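Local coordinates for uncharacterized protein (Bacteroides ovatus, PDB 4IRT) that is of unknown function but, as a putative neuraminidase with a BNR repeat-like domain, probably acts on sialic acid-containing glycans, at residues W195-T200 with N206-Y211. Residues are numbered along the deposited sequence; the frame is centred on the assembly and turned at random.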
loop_
_atom_site.group_PDB
_atom_site.type_symbol
_atom_site.label_atom_id
_atom_site.label_comp_id
_atom_site.label_asym_id
_atom_site.label_seq_id
_atom_site.Cartn_x
_atom_site.Cartn_y
_atom_site.Cartn_z
ATOM N N TRP A 195 2.883 11.538 3.160
ATOM C CA TRP A 195 1.467 11.764 3.411
ATOM C C TRP A 195 0.968 13.020 2.753
ATOM O O TRP A 195 1.759 13.860 2.368
ATOM C CB TRP A 195 1.171 11.809 4.916
ATOM C CG TRP A 195 1.689 12.966 5.682
ATOM C CD1 TRP A 195 0.971 14.107 6.042
ATOM C CD2 TRP A 195 2.986 13.107 6.287
ATOM N NE1 TRP A 195 1.758 14.932 6.803
ATOM C CE2 TRP A 195 2.992 14.350 6.976
ATOM C CE3 TRP A 195 4.157 12.336 6.276
ATOM C CZ2 TRP A 195 4.128 14.840 7.625
ATOM C CZ3 TRP A 195 5.306 12.820 6.962
ATOM C CH2 TRP A 195 5.270 14.050 7.624
ATOM N N VAL A 196 -0.350 13.118 2.649
ATOM C CA VAL A 196 -1.041 14.344 2.256
ATOM C C VAL A 196 -1.878 14.766 3.452
ATOM O O VAL A 196 -2.266 13.933 4.302
ATOM C CB VAL A 196 -1.965 14.145 1.021
ATOM C CG1 VAL A 196 -1.167 13.507 -0.132
ATOM C CG2 VAL A 196 -3.198 13.327 1.373
ATOM N N TRP A 197 -2.113 16.060 3.548
ATOM C CA TRP A 197 -3.032 16.554 4.515
ATOM C C TRP A 197 -4.417 16.523 3.939
ATOM O O TRP A 197 -4.603 16.689 2.732
ATOM C CB TRP A 197 -2.703 17.988 4.871
ATOM C CG TRP A 197 -1.368 18.169 5.534
ATOM C CD1 TRP A 197 -0.313 18.878 5.046
ATOM C CD2 TRP A 197 -0.963 17.692 6.832
ATOM N NE1 TRP A 197 0.729 18.867 5.953
ATOM C CE2 TRP A 197 0.350 18.152 7.057
ATOM C CE3 TRP A 197 -1.592 16.942 7.834
ATOM C CZ2 TRP A 197 1.056 17.887 8.261
ATOM C CZ3 TRP A 197 -0.897 16.689 9.011
ATOM C CH2 TRP A 197 0.413 17.153 9.208
ATOM N N ARG A 198 -5.411 16.314 4.797
ATOM C CA ARG A 198 -6.778 16.622 4.394
ATOM C C ARG A 198 -7.351 17.595 5.401
ATOM O O ARG A 198 -7.496 17.268 6.574
ATOM C CB ARG A 198 -7.698 15.424 4.303
ATOM C CG ARG A 198 -8.990 15.875 3.622
ATOM C CD ARG A 198 -10.059 14.838 3.520
ATOM N NE ARG A 198 -9.767 13.855 2.491
ATOM C CZ ARG A 198 -10.590 12.871 2.190
ATOM N NH1 ARG A 198 -11.773 12.799 2.791
ATOM N NH2 ARG A 198 -10.255 11.969 1.279
ATOM N N GLU A 199 -7.733 18.758 4.919
ATOM C CA GLU A 199 -8.055 19.861 5.774
ATOM C C GLU A 199 -9.395 19.683 6.506
ATOM O O GLU A 199 -9.471 19.979 7.689
ATOM C CB GLU A 199 -7.993 21.154 4.972
ATOM C CG GLU A 199 -7.653 22.372 5.777
ATOM C CD GLU A 199 -6.389 22.259 6.638
ATOM O OE1 GLU A 199 -5.421 21.545 6.333
ATOM O OE2 GLU A 199 -6.340 22.971 7.633
ATOM N N THR A 200 -10.416 19.127 5.829
ATOM C CA THR A 200 -11.706 18.877 6.458
ATOM C C THR A 200 -12.377 17.637 5.845
ATOM O O THR A 200 -11.714 16.807 5.244
ATOM C CB THR A 200 -12.584 20.172 6.432
ATOM O OG1 THR A 200 -13.789 20.016 7.214
ATOM C CG2 THR A 200 -12.946 20.577 4.993
ATOM N N ASN A 206 -7.840 17.786 0.319
ATOM C CA ASN A 206 -6.488 17.224 0.354
ATOM C C ASN A 206 -5.507 18.291 -0.166
ATOM O O ASN A 206 -5.829 19.055 -1.093
ATOM C CB ASN A 206 -6.342 16.020 -0.591
ATOM C CG ASN A 206 -7.060 14.773 -0.128
ATOM O OD1 ASN A 206 -7.420 14.595 1.062
ATOM N ND2 ASN A 206 -7.259 13.860 -1.094
ATOM N N HIS A 207 -4.341 18.351 0.452
ATOM C CA HIS A 207 -3.288 19.213 -0.039
ATOM C C HIS A 207 -1.920 18.759 0.434
ATOM O O HIS A 207 -1.789 18.204 1.534
ATOM C CB HIS A 207 -3.548 20.666 0.375
ATOM C CG HIS A 207 -3.634 20.887 1.857
ATOM N ND1 HIS A 207 -2.551 21.289 2.612
ATOM C CD2 HIS A 207 -4.679 20.810 2.712
ATOM C CE1 HIS A 207 -2.925 21.437 3.873
ATOM N NE2 HIS A 207 -4.215 21.149 3.961
ATOM N N ASP A 208 -0.922 19.019 -0.418
ATOM C CA ASP A 208 0.506 18.804 -0.147
ATOM C C ASP A 208 0.931 17.334 -0.059
ATOM O O ASP A 208 0.111 16.445 0.169
ATOM C CB ASP A 208 0.929 19.549 1.145
ATOM C CG ASP A 208 0.738 21.049 1.033
ATOM O OD1 ASP A 208 1.174 21.656 0.020
ATOM O OD2 ASP A 208 0.137 21.638 1.961
ATOM N N ILE A 209 2.221 17.114 -0.302
ATOM C CA ILE A 209 2.894 15.845 -0.067
ATOM C C ILE A 209 4.088 16.088 0.839
ATOM O O ILE A 209 5.015 16.847 0.481
ATOM C CB ILE A 209 3.361 15.168 -1.383
ATOM C CG1 ILE A 209 2.173 15.049 -2.364
ATOM C CG2 ILE A 209 3.969 13.797 -1.078
ATOM C CD1 ILE A 209 2.462 14.319 -3.666
ATOM N N CYS A 210 4.085 15.418 1.984
ATOM C CA CYS A 210 5.108 15.606 3.015
ATOM C C CYS A 210 5.903 14.302 3.218
ATOM O O CYS A 210 5.478 13.242 2.807
ATOM C CB CYS A 210 4.462 16.031 4.342
ATOM S SG CYS A 210 3.583 17.627 4.279
ATOM N N TYR A 211 7.042 14.382 3.900
ATOM C CA TYR A 211 7.972 13.259 3.952
ATOM C C TYR A 211 8.754 13.237 5.264
ATOM O O TYR A 211 9.115 14.272 5.774
ATOM C CB TYR A 211 8.956 13.358 2.793
ATOM C CG TYR A 211 10.024 12.294 2.825
ATOM C CD1 TYR A 211 9.763 11.006 2.341
ATOM C CD2 TYR A 211 11.284 12.561 3.320
ATOM C CE1 TYR A 211 10.730 10.019 2.385
ATOM C CE2 TYR A 211 12.251 11.572 3.384
ATOM C CZ TYR A 211 11.986 10.310 2.889
ATOM O OH TYR A 211 12.952 9.325 2.887
#
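H207 and E199 share the shortest hydrogen bond between the two segments, from NE2 to OE1 at 2.7 Å. The carboxylate oxygen lies almost in the imidazole plane, yet the ring meets it on its anti side, 33° out of the carboxylate plane. At the other ring nitrogen, ND1 donates to D208 OD2 over 2.8 Å, from above that carboxylate. Held at both nitrogens, the imidazole cannot easily turn, and two acidic partners would be expected to stabilise its protonated form. E199 OE2 also forms a salt bridge to R177. With chi1 at 59°, CG of H207 sits between its own backbone N and carbonyl carbon, which lays the ring beneath W197 CB; that methylene rests over one face in a CH-pi contact.

Strands 191-198 and 206-214 are the middle pair of a four-stranded antiparallel sheet, a blade-like unit consistent with the beta-propeller clan to which BNR proteins belong. Pairing here illustrates a beta bulge: W195 with C210 and W197 with H207 are both hydrogen-bonded pairs, so V196 faces two residues, D208 and I209. D208, with a positive phi of 69°, is the irregular one; its carbonyl O is buried without a hydrogen-bond partner and touches V196 CA at 3.2 Å.

Beyond the bulge, C210 CB sits over the six-membered ring of W195, 3.6 Å from its centroid, while C210 SG lies obliquely beside the W197 indole, 3.5 Å from NE1, whose proton goes to Y240. On the opposite face of the sheet, R198 NE donates to N206 OD1 at 2.8 Å, the oxygen lying at the guanidinium edge. R198 NH2 and N206 ND2 both reach N252 OD1.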